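PDB 4QN8: VipE from Legionella pneumophila subsp. pneumophila str. Philadelphia 1, which is a bacterial effector of unknown biochemical activity, crystallised as its all-helical N-terminal part, and probably acts inside the host cell during infection. Local coordinates for residues 18-23 with 70-75; 76-81 with 108-113; 84-89 with 95-100; 126-131 with 136-141. All blocks are in the same frame, centred on the assembly; numbering follows the deposited sequence.

How the contacts relate
From the N terminus, contact 1 comes first: it brings the end of helix 6-20 against the turn between helices 58-69 and 75-88, closing a loop of 46 residues. Contact 2 opens directly after it and pairs helix 75-88 with helix 103-114; the two touch where L73 CD1 meets L78 CD1, 3.9 Å apart. Contact 3 lies within the loop that contact 2 spans, joining the last turn of helix 75-88 to the connection before helix 103-114. Contact 4 follows in series and sets helix 126-131 beside helix 135-154. R127 of contact 4 reaches back to S89 and F97 of contact 3, while contacts 1 and 4 lie about 26 Å apart between centres.

Contact 1: 18-23 with 70-75; sequences SLKNGT and GPTLDS
A small, partly buried contact, apolar where the side chains touch and bridged by water, sets the C-terminal end of helix 6-20 against the turn that joins helix 58-69 to helix 75-88. L73 makes the closest approach: its CD2 methyl lies 3.6 Å from K20 CA and also reaches the carbonyl oxygen of L19, so it packs on the helix backbone more than on side chains. With CG anti to the carbonyl carbon (chi1 -56°), the L73 side chain brings its end nearer to the helix than its first bond would suggest. K20 runs out extended across T72, the aliphatic CG passing 4.1 Å from T72 OG1; that hydroxyl is hydrogen-bonded to I69 O at the end of helix 58-69. No direct hydrogen bond joins the segments. Instead one water donates to K20 O at 3.0 Å and to T72 O at 3.1 Å, and accepts from D74 N at 2.9 Å, three bonds that tie the helix end to the turn. Both sides are locally braced: N21 OD1 accepts from T23 N, and L73 N is bonded to G70 O. L73 also packs on L78, L81 and F107. The arrangement joins two helix boundaries: an Asx turn at N21 follows helix 6-20, with G22 at positive phi, and D74 is the N-cap of helix 75-88, its OD1 bonded to I77 N.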
loop_
_atom_site.group_PDB
_atom_site.type_symbol
_atom_site.label_atom_id
_atom_site.label_comp_id
_atom_site.label_asym_id
_atom_site.label_seq_id
_atom_site.Cartn_x
_atom_site.Cartn_y
_atom_site.Cartn_z
ATOM N N SER A 18 14.266 7.594 3.556
ATOM C CA SER A 18 13.506 8.814 3.277
ATOM C C SER A 18 12.018 8.623 3.520
ATOM O O SER A 18 11.267 9.601 3.588
ATOM C CB SER A 18 13.772 9.351 1.865
ATOM O OG SER A 18 13.297 8.461 0.878
ATOM N N LEU A 19 11.592 7.367 3.643
ATOM C CA LEU A 19 10.229 7.071 4.081
ATOM C C LEU A 19 10.134 7.188 5.601
ATOM O O LEU A 19 9.223 7.821 6.136
ATOM C CB LEU A 19 9.824 5.662 3.655
ATOM C CG LEU A 19 9.508 5.464 2.182
ATOM C CD1 LEU A 19 9.243 3.975 1.873
ATOM C CD2 LEU A 19 8.286 6.309 1.809
ATOM N N LYS A 20 11.081 6.572 6.298
ATOM C CA LYS A 20 11.069 6.542 7.759
ATOM C C LYS A 20 10.991 7.923 8.432
ATOM O O LYS A 20 10.345 8.073 9.470
ATOM C CB LYS A 20 12.289 5.776 8.281
ATOM C CG LYS A 20 12.400 5.738 9.796
ATOM C CD LYS A 20 13.742 5.166 10.233
ATOM C CE LYS A 20 13.957 5.379 11.721
ATOM N NZ LYS A 20 15.224 4.762 12.204
ATOM N N ASN A 21 11.660 8.922 7.860
ATOM C CA ASN A 21 11.622 10.267 8.425
ATOM C C ASN A 21 10.644 11.166 7.660
ATOM O O ASN A 21 10.489 12.344 7.983
ATOM C CB ASN A 21 13.023 10.897 8.476
ATOM C CG ASN A 21 13.710 10.930 7.112
ATOM O OD1 ASN A 21 13.055 11.023 6.071
ATOM N ND2 ASN A 21 15.040 10.873 7.119
ATOM N N GLY A 22 9.997 10.597 6.645
ATOM C CA GLY A 22 8.974 11.300 5.889
ATOM C C GLY A 22 9.490 12.445 5.046
ATOM O O GLY A 22 8.710 13.283 4.570
ATOM N N THR A 23 10.802 12.484 4.830
ATOM C CA THR A 23 11.386 13.556 4.033
ATOM C C THR A 23 11.307 13.319 2.531
ATOM O O THR A 23 11.659 14.199 1.750
ATOM C CB THR A 23 12.851 13.815 4.414
ATOM O OG1 THR A 23 13.622 12.627 4.191
ATOM C CG2 THR A 23 12.939 14.213 5.860
ATOM N N GLY A 70 6.800 -0.625 7.502
ATOM C CA GLY A 70 5.725 -0.189 8.377
ATOM C C GLY A 70 6.077 -0.151 9.851
ATOM O O GLY A 70 5.793 0.839 10.523
ATOM N N PRO A 71 6.674 -1.236 10.372
ATOM C CA PRO A 71 7.004 -1.274 11.801
ATOM C C PRO A 71 8.080 -0.265 12.207
ATOM O O PRO A 71 8.286 -0.076 13.396
ATOM C CB PRO A 71 7.530 -2.700 11.999
ATOM C CG PRO A 71 6.887 -3.487 10.921
ATOM C CD PRO A 71 6.853 -2.556 9.743
ATOM N N THR A 72 8.745 0.374 11.244
ATOM C CA THR A 72 9.722 1.409 11.566
ATOM C C THR A 72 9.099 2.807 11.665
ATOM O O THR A 72 9.776 3.765 12.055
ATOM C CB THR A 72 10.902 1.423 10.580
ATOM O OG1 THR A 72 10.529 2.096 9.374
ATOM C CG2 THR A 72 11.335 0.003 10.263
ATOM N N LEU A 73 7.814 2.913 11.333
ATOM C CA LEU A 73 7.150 4.217 11.242
ATOM C C LEU A 73 6.384 4.612 12.505
ATOM O O LEU A 73 5.576 3.844 13.024
ATOM C CB LEU A 73 6.175 4.252 10.060
ATOM C CG LEU A 73 6.771 3.912 8.699
ATOM C CD1 LEU A 73 5.660 4.005 7.640
ATOM C CD2 LEU A 73 7.905 4.864 8.387
ATOM N N ASP A 74 6.651 5.827 12.973
ATOM C CA ASP A 74 5.835 6.506 13.970
ATOM C C ASP A 74 4.404 6.607 13.402
ATOM O O ASP A 74 4.230 6.735 12.177
ATOM C CB ASP A 74 6.490 7.870 14.247
ATOM C CG ASP A 74 5.546 8.888 14.829
ATOM O OD1 ASP A 74 4.800 9.522 14.044
ATOM O OD2 ASP A 74 5.579 9.101 16.059
ATOM N N SER A 75 3.376 6.501 14.249
ATOM C CA SER A 75 2.000 6.420 13.711
ATOM C C SER A 75 1.590 7.657 12.918
ATOM O O SER A 75 0.919 7.551 11.883
ATOM C CB SER A 75 0.966 6.116 14.796
ATOM O OG SER A 75 0.937 7.105 15.821
HETATM O O HOH W 1 9.242 6.817 11.988
#

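Contact 2: 76-81 with 108-113; sequences EILHQL and LAFEMA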
loop_
_atom_site.group_PDB
_atom_site.type_symbol
_atom_site.label_atom_id
_atom_site.label_comp_id
_atom_site.label_asym_id
_atom_site.label_seq_id
_atom_site.Cartn_x
_atom_site.Cartn_y
_atom_site.Cartn_z
ATOM N N GLU A 76 1.979 8.832 13.404
ATOM C CA GLU A 76 1.680 10.065 12.676
ATOM C C GLU A 76 2.503 10.208 11.395
ATOM O O GLU A 76 2.001 10.738 10.407
ATOM C CB GLU A 76 1.811 11.305 13.571
ATOM C CG GLU A 76 0.680 11.461 14.595
ATOM C CD GLU A 76 -0.644 11.947 14.003
ATOM O OE1 GLU A 76 -0.793 11.962 12.762
ATOM O OE2 GLU A 76 -1.545 12.314 14.793
ATOM N N ILE A 77 3.752 9.732 11.395
ATOM C CA ILE A 77 4.525 9.677 10.141
ATOM C C ILE A 77 3.851 8.758 9.118
ATOM O O ILE A 77 3.725 9.100 7.935
ATOM C CB ILE A 77 5.997 9.239 10.354
ATOM C CG1 ILE A 77 6.769 10.294 11.157
ATOM C CG2 ILE A 77 6.686 9.023 9.007
ATOM C CD1 ILE A 77 7.258 11.466 10.326
ATOM N N LEU A 78 3.411 7.589 9.576
ATOM C CA LEU A 78 2.647 6.684 8.733
ATOM C C LEU A 78 1.370 7.336 8.209
ATOM O O LEU A 78 1.030 7.176 7.030
ATOM C CB LEU A 78 2.322 5.413 9.520
ATOM C CG LEU A 78 1.261 4.482 8.961
ATOM C CD1 LEU A 78 1.748 3.796 7.684
ATOM C CD2 LEU A 78 0.930 3.463 10.054
ATOM N N HIS A 79 0.674 8.085 9.056
ATOM C CA HIS A 79 -0.579 8.704 8.604
ATOM C C HIS A 79 -0.301 9.719 7.501
ATOM O O HIS A 79 -1.005 9.785 6.493
ATOM C CB HIS A 79 -1.313 9.382 9.752
ATOM C CG HIS A 79 -2.645 9.921 9.354
ATOM N ND1 HIS A 79 -3.752 9.112 9.212
ATOM C CD2 HIS A 79 -3.041 11.172 9.024
ATOM C CE1 HIS A 79 -4.783 9.850 8.830
ATOM N NE2 HIS A 79 -4.377 11.101 8.703
ATOM N N GLN A 80 0.749 10.504 7.708
ATOM C CA GLN A 80 1.148 11.572 6.790
ATOM C C GLN A 80 1.577 10.953 5.460
ATOM O O GLN A 80 1.168 11.411 4.387
ATOM C CB GLN A 80 2.307 12.336 7.442
ATOM C CG GLN A 80 2.739 13.644 6.829
ATOM C CD GLN A 80 3.843 14.296 7.668
ATOM O OE1 GLN A 80 4.899 13.692 7.892
ATOM N NE2 GLN A 80 3.592 15.517 8.159
ATOM N N LEU A 81 2.377 9.892 5.519
ATOM C CA LEU A 81 2.805 9.221 4.289
ATOM C C LEU A 81 1.600 8.679 3.527
ATOM O O LEU A 81 1.488 8.865 2.317
ATOM C CB LEU A 81 3.790 8.081 4.568
ATOM C CG LEU A 81 5.237 8.446 4.896
ATOM C CD1 LEU A 81 5.996 7.195 5.325
ATOM C CD2 LEU A 81 5.918 9.108 3.707
ATOM N N LEU A 108 -2.520 2.134 3.387
ATOM C CA LEU A 108 -3.810 2.410 4.029
ATOM C C LEU A 108 -4.275 1.206 4.846
ATOM O O LEU A 108 -4.725 1.353 5.987
ATOM C CB LEU A 108 -4.875 2.800 2.989
ATOM C CG LEU A 108 -6.319 3.042 3.454
ATOM C CD1 LEU A 108 -6.386 4.135 4.508
ATOM C CD2 LEU A 108 -7.177 3.451 2.257
ATOM N N ALA A 109 -4.168 0.015 4.258
ATOM C CA ALA A 109 -4.531 -1.222 4.955
ATOM C C ALA A 109 -3.695 -1.452 6.213
ATOM O O ALA A 109 -4.197 -1.958 7.215
ATOM C CB ALA A 109 -4.412 -2.417 4.024
ATOM N N PHE A 110 -2.420 -1.099 6.157
ATOM C CA PHE A 110 -1.542 -1.305 7.300
ATOM C C PHE A 110 -1.942 -0.350 8.410
ATOM O O PHE A 110 -1.985 -0.719 9.593
ATOM C CB PHE A 110 -0.099 -1.060 6.879
ATOM C CG PHE A 110 0.901 -1.311 7.960
ATOM C CD1 PHE A 110 1.402 -2.589 8.173
ATOM C CD2 PHE A 110 1.347 -0.273 8.759
ATOM C CE1 PHE A 110 2.342 -2.824 9.167
ATOM C CE2 PHE A 110 2.295 -0.497 9.754
ATOM C CZ PHE A 110 2.791 -1.777 9.958
ATOM N N GLU A 111 -2.232 0.888 8.034
ATOM C CA GLU A 111 -2.684 1.847 9.026
ATOM C C GLU A 111 -4.027 1.427 9.601
ATOM O O GLU A 111 -4.270 1.615 10.801
ATOM C CB GLU A 111 -2.740 3.287 8.484
ATOM C CG GLU A 111 -2.835 4.314 9.626
ATOM C CD GLU A 111 -3.033 5.738 9.140
ATOM O OE1 GLU A 111 -2.837 5.992 7.929
ATOM O OE2 GLU A 111 -3.362 6.616 9.979
HETATM N N MSE A 112 -4.914 0.860 8.782
HETATM C CA MSE A 112 -6.196 0.423 9.320
HETATM C C MSE A 112 -6.045 -0.794 10.222
HETATM O O MSE A 112 -6.849 -0.999 11.150
HETATM C CB MSE A 112 -7.190 0.139 8.199
HETATM C CG MSE A 112 -7.525 1.382 7.406
HETATM SE SE MSE A 112 -8.564 0.941 5.844
HETATM C CE MSE A 112 -10.280 0.610 6.695
ATOM N N ALA A 113 -5.012 -1.589 9.975
ATOM C CA ALA A 113 -4.815 -2.797 10.771
ATOM C C ALA A 113 -4.379 -2.450 12.182
ATOM O O ALA A 113 -4.752 -3.125 13.149
ATOM C CB ALA A 113 -3.791 -3.694 10.117
#
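Segments 76-81 of helix 75-88 and 108-113 of helix 103-114 run roughly antiparallel, with 146° between their directions and 10.1 Å between their axes at closest approach; H79 and E111 have the nearest CA atoms. The contact has a polar half and an apolar half, and E111 serves both. H79 ND1 donates to E111 OE2 over 2.6 Å, a short bond with an N-H...O angle of 160°. The oxygen lies at the edge of the imidazole, in its plane, and receives the proton on its syn lone pair, while the carboxylate is turned almost perpendicular to the ring (89°). An extended chain, with CG anti to the backbone N (chi1 -164°), carries the E111 carboxylate across the gap. Its other oxygen, OE1, is bonded to H122 NE2, so two histidines grip one buried carboxylate and limit its rotation. Beside the polar pair, L78 and E111 lie alongside each other, running in opposite senses, with L78 CD2 resting 3.9 Å from E111 CG. L78 CD2 also lies 4.0 Å from F110 CD2, at the edge of the phenyl ring and in its plane. Around this centre H122 stacks on the H79 ring, and helix 116-119 covers the polar side through K118 and A119. F107 of helix 103-114 packs on L78, while F153 of helix 135-154 meets F110 edge-to-face, so the pair is flanked by helices 116-119 and 135-154 of this all-helical fold.

Contact 3: 84-89 with 95-100; sequences RMIELS and NTFMRG
The F97 ring has M98 CG over one face, 3.5 Å above the plane and displaced toward the rim, the R127 guanidinium of helix 126-131 over the other in a cation-pi contact, and S89 CB at the edge, in plane, 3.9 Å from F97 CE1. I86 CG2 approaches obliquely, 4.1 Å from F97 CZ, the two side chains meeting nearly at right angles. F97 points its ring at the helix because CG is anti to the backbone N (chi1 -178°). M98, a selenomethionine, bends at chi2 (-88°) and so brings its CE methyl to 3.9 Å from I86 CG1. I86 is thus touched on two branches, CG2 by the ring and CG1 by the methyl. The contact is buried and wholly apolar, without a hydrogen bond between the segments. This is an irregular interhelical connection folded back on the helix it leaves: F97 and M98 pack against I86 and S89 at the C-terminal end of helix 75-88 before helix 103-114 begins.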
loop_
_atom_site.group_PDB
_atom_site.type_symbol
_atom_site.label_atom_id
_atom_site.label_comp_id
_atom_site.label_asym_id
_atom_site.label_seq_id
_atom_site.Cartn_x
_atom_site.Cartn_y
_atom_site.Cartn_z
ATOM N N ARG A 84 -0.302 11.485 1.767
ATOM C CA ARG A 84 0.430 11.951 0.602
ATOM C C ARG A 84 0.299 10.970 -0.543
ATOM O O ARG A 84 0.119 11.370 -1.692
ATOM C CB ARG A 84 1.905 12.159 0.936
ATOM C CG ARG A 84 2.158 13.320 1.842
ATOM C CD ARG A 84 3.633 13.402 2.131
ATOM N NE ARG A 84 4.396 13.880 0.975
ATOM C CZ ARG A 84 5.705 13.685 0.835
ATOM N NH1 ARG A 84 6.372 13.004 1.761
ATOM N NH2 ARG A 84 6.345 14.154 -0.229
HETATM N N MSE A 85 0.379 9.677 -0.238
HETATM C CA MSE A 85 0.286 8.678 -1.286
HETATM C C MSE A 85 -1.076 8.730 -1.958
HETATM O O MSE A 85 -1.178 8.579 -3.181
HETATM C CB MSE A 85 0.568 7.278 -0.728
HETATM C CG MSE A 85 2.017 7.107 -0.292
HETATM SE SE MSE A 85 2.203 5.312 0.424
HETATM C CE MSE A 85 4.092 5.340 0.873
ATOM N N ILE A 86 -2.114 8.967 -1.172
ATOM C CA ILE A 86 -3.461 9.059 -1.733
ATOM C C ILE A 86 -3.557 10.304 -2.630
ATOM O O ILE A 86 -4.110 10.237 -3.733
ATOM C CB ILE A 86 -4.549 9.026 -0.620
ATOM C CG1 ILE A 86 -4.672 7.593 -0.078
ATOM C CG2 ILE A 86 -5.893 9.516 -1.140
ATOM C CD1 ILE A 86 -5.186 7.468 1.351
ATOM N N GLU A 87 -2.993 11.426 -2.186
ATOM C CA GLU A 87 -3.023 12.658 -2.997
ATOM C C GLU A 87 -2.241 12.531 -4.298
ATOM O O GLU A 87 -2.642 13.093 -5.325
ATOM C CB GLU A 87 -2.431 13.840 -2.225
ATOM C CG GLU A 87 -3.323 14.500 -1.207
ATOM C CD GLU A 87 -2.542 15.487 -0.365
ATOM O OE1 GLU A 87 -1.382 15.165 -0.011
ATOM O OE2 GLU A 87 -3.071 16.576 -0.066
ATOM N N LEU A 88 -1.118 11.814 -4.247
ATOM C CA LEU A 88 -0.157 11.795 -5.359
ATOM C C LEU A 88 -0.235 10.584 -6.275
ATOM O O LEU A 88 0.438 10.563 -7.303
ATOM C CB LEU A 88 1.267 11.884 -4.831
ATOM C CG LEU A 88 1.581 13.180 -4.094
ATOM C CD1 LEU A 88 2.979 13.087 -3.483
ATOM C CD2 LEU A 88 1.463 14.412 -5.005
ATOM N N SER A 89 -1.020 9.583 -5.883
ATOM C CA SER A 89 -1.191 8.355 -6.666
ATOM C C SER A 89 -1.618 8.696 -8.089
ATOM O O SER A 89 -2.421 9.610 -8.287
ATOM C CB SER A 89 -2.245 7.453 -6.026
ATOM O OG SER A 89 -1.745 6.851 -4.854
ATOM N N ASN A 95 -12.585 4.579 -12.468
ATOM C CA ASN A 95 -13.052 3.547 -11.551
ATOM C C ASN A 95 -11.980 2.471 -11.280
ATOM O O ASN A 95 -12.293 1.299 -11.087
ATOM C CB ASN A 95 -14.355 2.938 -12.088
ATOM C CG ASN A 95 -15.090 2.119 -11.060
ATOM O OD1 ASN A 95 -15.635 2.658 -10.094
ATOM N ND2 ASN A 95 -15.118 0.804 -11.261
ATOM N N THR A 96 -10.717 2.891 -11.243
ATOM C CA THR A 96 -9.600 1.976 -10.978
ATOM C C THR A 96 -8.817 2.268 -9.682
ATOM O O THR A 96 -8.048 1.425 -9.198
ATOM C CB THR A 96 -8.610 1.974 -12.155
ATOM O OG1 THR A 96 -8.142 3.310 -12.377
ATOM C CG2 THR A 96 -9.280 1.459 -13.416
ATOM N N PHE A 97 -8.983 3.464 -9.128
ATOM C CA PHE A 97 -8.262 3.821 -7.908
ATOM C C PHE A 97 -8.587 2.800 -6.807
ATOM O O PHE A 97 -9.758 2.509 -6.565
ATOM C CB PHE A 97 -8.629 5.247 -7.482
ATOM C CG PHE A 97 -7.903 5.729 -6.247
ATOM C CD1 PHE A 97 -6.544 5.986 -6.282
ATOM C CD2 PHE A 97 -8.591 5.955 -5.063
ATOM C CE1 PHE A 97 -5.877 6.451 -5.153
ATOM C CE2 PHE A 97 -7.933 6.419 -3.937
ATOM C CZ PHE A 97 -6.568 6.660 -3.981
HETATM N N MSE A 98 -7.536 2.237 -6.198
HETATM C CA MSE A 98 -7.596 1.238 -5.110
HETATM C C MSE A 98 -7.978 -0.195 -5.483
HETATM O O MSE A 98 -7.943 -1.078 -4.622
HETATM C CB MSE A 98 -8.471 1.703 -3.938
HETATM C CG MSE A 98 -7.990 2.933 -3.234
HETATM SE SE MSE A 98 -6.753 2.382 -1.837
HETATM C CE MSE A 98 -6.046 4.131 -1.266
ATOM N N ARG A 99 -8.350 -0.447 -6.732
ATOM C CA ARG A 99 -8.725 -1.801 -7.137
ATOM C C ARG A 99 -7.484 -2.617 -7.499
ATOM O O ARG A 99 -7.420 -3.816 -7.231
ATOM C CB ARG A 99 -9.696 -1.796 -8.326
ATOM C CG ARG A 99 -10.554 -0.539 -8.491
ATOM C CD ARG A 99 -11.423 -0.242 -7.283
ATOM N NE ARG A 99 -12.764 0.232 -7.640
ATOM C CZ ARG A 99 -13.085 1.494 -7.923
ATOM N NH1 ARG A 99 -12.165 2.454 -7.934
ATOM N NH2 ARG A 99 -14.344 1.797 -8.210
ATOM N N GLY A 100 -6.506 -1.964 -8.122
ATOM C CA GLY A 100 -5.278 -2.631 -8.498
ATOM C C GLY A 100 -4.413 -2.829 -7.271
ATOM O O GLY A 100 -4.663 -2.225 -6.218
#

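Contact 4: 126-131 with 136-141; sequences TRVRTE and NDIDNL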
loop_
_atom_site.group_PDB
_atom_site.type_symbol
_atom_site.label_atom_id
_atom_site.label_comp_id
_atom_site.label_asym_id
_atom_site.label_seq_id
_atom_site.Cartn_x
_atom_site.Cartn_y
_atom_site.Cartn_z
ATOM N N THR A 126 -10.135 14.295 -0.282
ATOM C CA THR A 126 -10.687 14.684 -1.582
ATOM C C THR A 126 -10.605 13.529 -2.580
ATOM O O THR A 126 -11.555 13.263 -3.317
ATOM C CB THR A 126 -9.953 15.915 -2.158
ATOM O OG1 THR A 126 -10.103 17.030 -1.260
ATOM C CG2 THR A 126 -10.522 16.299 -3.520
ATOM N N ARG A 127 -9.476 12.831 -2.599
ATOM C CA ARG A 127 -9.292 11.781 -3.599
ATOM C C ARG A 127 -10.227 10.597 -3.331
ATOM O O ARG A 127 -10.858 10.079 -4.258
ATOM C CB ARG A 127 -7.836 11.313 -3.642
ATOM C CG ARG A 127 -7.532 10.282 -4.730
ATOM C CD ARG A 127 -7.414 10.954 -6.080
ATOM N NE ARG A 127 -7.045 10.022 -7.151
ATOM C CZ ARG A 127 -5.793 9.661 -7.438
ATOM N NH1 ARG A 127 -4.783 10.132 -6.724
ATOM N NH2 ARG A 127 -5.552 8.812 -8.435
ATOM N N VAL A 128 -10.343 10.175 -2.076
ATOM C CA VAL A 128 -11.190 9.015 -1.790
ATOM C C VAL A 128 -12.649 9.386 -2.004
ATOM O O VAL A 128 -13.426 8.598 -2.542
ATOM C CB VAL A 128 -10.966 8.465 -0.370
ATOM C CG1 VAL A 128 -12.035 7.423 -0.002
ATOM C CG2 VAL A 128 -9.565 7.872 -0.246
ATOM N N ARG A 129 -13.019 10.597 -1.601
ATOM C CA ARG A 129 -14.383 11.056 -1.842
ATOM C C ARG A 129 -14.703 11.135 -3.324
ATOM O O ARG A 129 -15.800 10.773 -3.737
ATOM C CB ARG A 129 -14.660 12.395 -1.170
ATOM C CG ARG A 129 -14.899 12.283 0.314
ATOM N N THR A 130 -13.753 11.603 -4.128
ATOM C CA THR A 130 -13.984 11.701 -5.573
ATOM C C THR A 130 -14.195 10.326 -6.199
ATOM O O THR A 130 -15.101 10.136 -7.023
ATOM C CB THR A 130 -12.798 12.379 -6.292
ATOM O OG1 THR A 130 -12.687 13.737 -5.854
ATOM C CG2 THR A 130 -12.996 12.357 -7.810
ATOM N N GLU A 131 -13.356 9.376 -5.798
ATOM C CA GLU A 131 -13.285 8.057 -6.430
ATOM C C GLU A 131 -14.312 7.079 -5.864
ATOM O O GLU A 131 -14.660 6.092 -6.518
ATOM C CB GLU A 131 -11.880 7.470 -6.242
ATOM C CG GLU A 131 -10.751 8.334 -6.803
ATOM C CD GLU A 131 -10.471 8.083 -8.265
ATOM O OE1 GLU A 131 -9.375 8.485 -8.723
ATOM O OE2 GLU A 131 -11.331 7.484 -8.961
ATOM N N ASN A 136 -22.245 3.459 -0.228
ATOM C CA ASN A 136 -22.015 2.073 -0.604
ATOM C C ASN A 136 -20.659 1.847 -1.290
ATOM O O ASN A 136 -20.035 0.776 -1.149
ATOM C CB ASN A 136 -23.159 1.582 -1.481
ATOM C CG ASN A 136 -23.251 0.088 -1.512
ATOM O OD1 ASN A 136 -23.691 -0.537 -0.545
ATOM N ND2 ASN A 136 -22.833 -0.507 -2.623
ATOM N N ASP A 137 -20.191 2.855 -2.025
ATOM C CA ASP A 137 -18.858 2.792 -2.609
ATOM C C ASP A 137 -17.822 2.678 -1.490
ATOM O O ASP A 137 -16.873 1.897 -1.575
ATOM C CB ASP A 137 -18.564 4.050 -3.449
ATOM C CG ASP A 137 -19.537 4.237 -4.591
ATOM O OD1 ASP A 137 -19.873 3.236 -5.263
ATOM O OD2 ASP A 137 -19.975 5.391 -4.813
ATOM N N ILE A 138 -18.009 3.471 -0.438
ATOM C CA ILE A 138 -17.067 3.468 0.682
ATOM C C ILE A 138 -17.185 2.147 1.423
ATOM O O ILE A 138 -16.187 1.568 1.835
ATOM C CB ILE A 138 -17.361 4.630 1.649
ATOM C CG1 ILE A 138 -16.973 5.962 1.001
ATOM C CG2 ILE A 138 -16.639 4.442 2.993
ATOM C CD1 ILE A 138 -15.497 6.068 0.669
ATOM N N ASP A 139 -18.418 1.671 1.596
ATOM C CA ASP A 139 -18.662 0.392 2.273
ATOM C C ASP A 139 -17.913 -0.768 1.616
ATOM O O ASP A 139 -17.280 -1.567 2.303
ATOM C CB ASP A 139 -20.150 0.070 2.286
ATOM C CG ASP A 139 -20.921 0.857 3.340
ATOM O OD1 ASP A 139 -20.368 1.830 3.894
ATOM O OD2 ASP A 139 -22.085 0.498 3.614
ATOM N N ASN A 140 -18.008 -0.874 0.292
ATOM C CA ASN A 140 -17.292 -1.929 -0.430
ATOM C C ASN A 140 -15.785 -1.719 -0.413
ATOM O O ASN A 140 -15.015 -2.691 -0.379
ATOM C CB ASN A 140 -17.798 -2.068 -1.873
ATOM C CG ASN A 140 -19.158 -2.727 -1.954
ATOM O OD1 ASN A 140 -19.455 -3.669 -1.211
ATOM N ND2 ASN A 140 -19.992 -2.238 -2.864
ATOM N N LEU A 141 -15.350 -0.459 -0.460
ATOM C CA LEU A 141 -13.920 -0.150 -0.364
ATOM C C LEU A 141 -13.368 -0.746 0.926
ATOM O O LEU A 141 -12.310 -1.389 0.926
ATOM C CB LEU A 141 -13.666 1.365 -0.418
ATOM C CG LEU A 141 -12.221 1.847 -0.205
ATOM C CD1 LEU A 141 -11.291 1.139 -1.196
ATOM C CD2 LEU A 141 -12.102 3.370 -0.353
#
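Two sequence-adjacent helices joined by a brief connection, a helix-loop-helix in the plain topological sense, meet here: the short helix 126-131 packs on the first turns of helix 135-154. Apolar contact alone joins the two segments, and V128 is its centre. The side chain uses a single branch, CG1, placed anti to the backbone N (chi1 170°), to touch two residues one helical turn apart. I138 CD1 comes to 3.8 Å from V128 CG1; L141 comes in at a slant with CD2. I138 reaches V128 only with the end of its chain, whereas the first side-chain bond of L141 is already directed at helix 126-131. F132, in the connection, packs on both I138 and L141, and I86 of helix 75-88 touches V128, tying the pair to the rest of the fold. No polar bond crosses between the segments. Within helix 126-131, T130 OG1 donates to T126 O at 2.8 Å, reaching it from the face of the carbonyl plane opposite to that used by T130 N. R127, whose NH1 also holds S89 O, forms a salt bridge with E131 one turn on: R127 NE donates almost straight, at 171°, to the anti lone pair of E131 OE1, which lies in the guanidinium plane, 3.2 Å away.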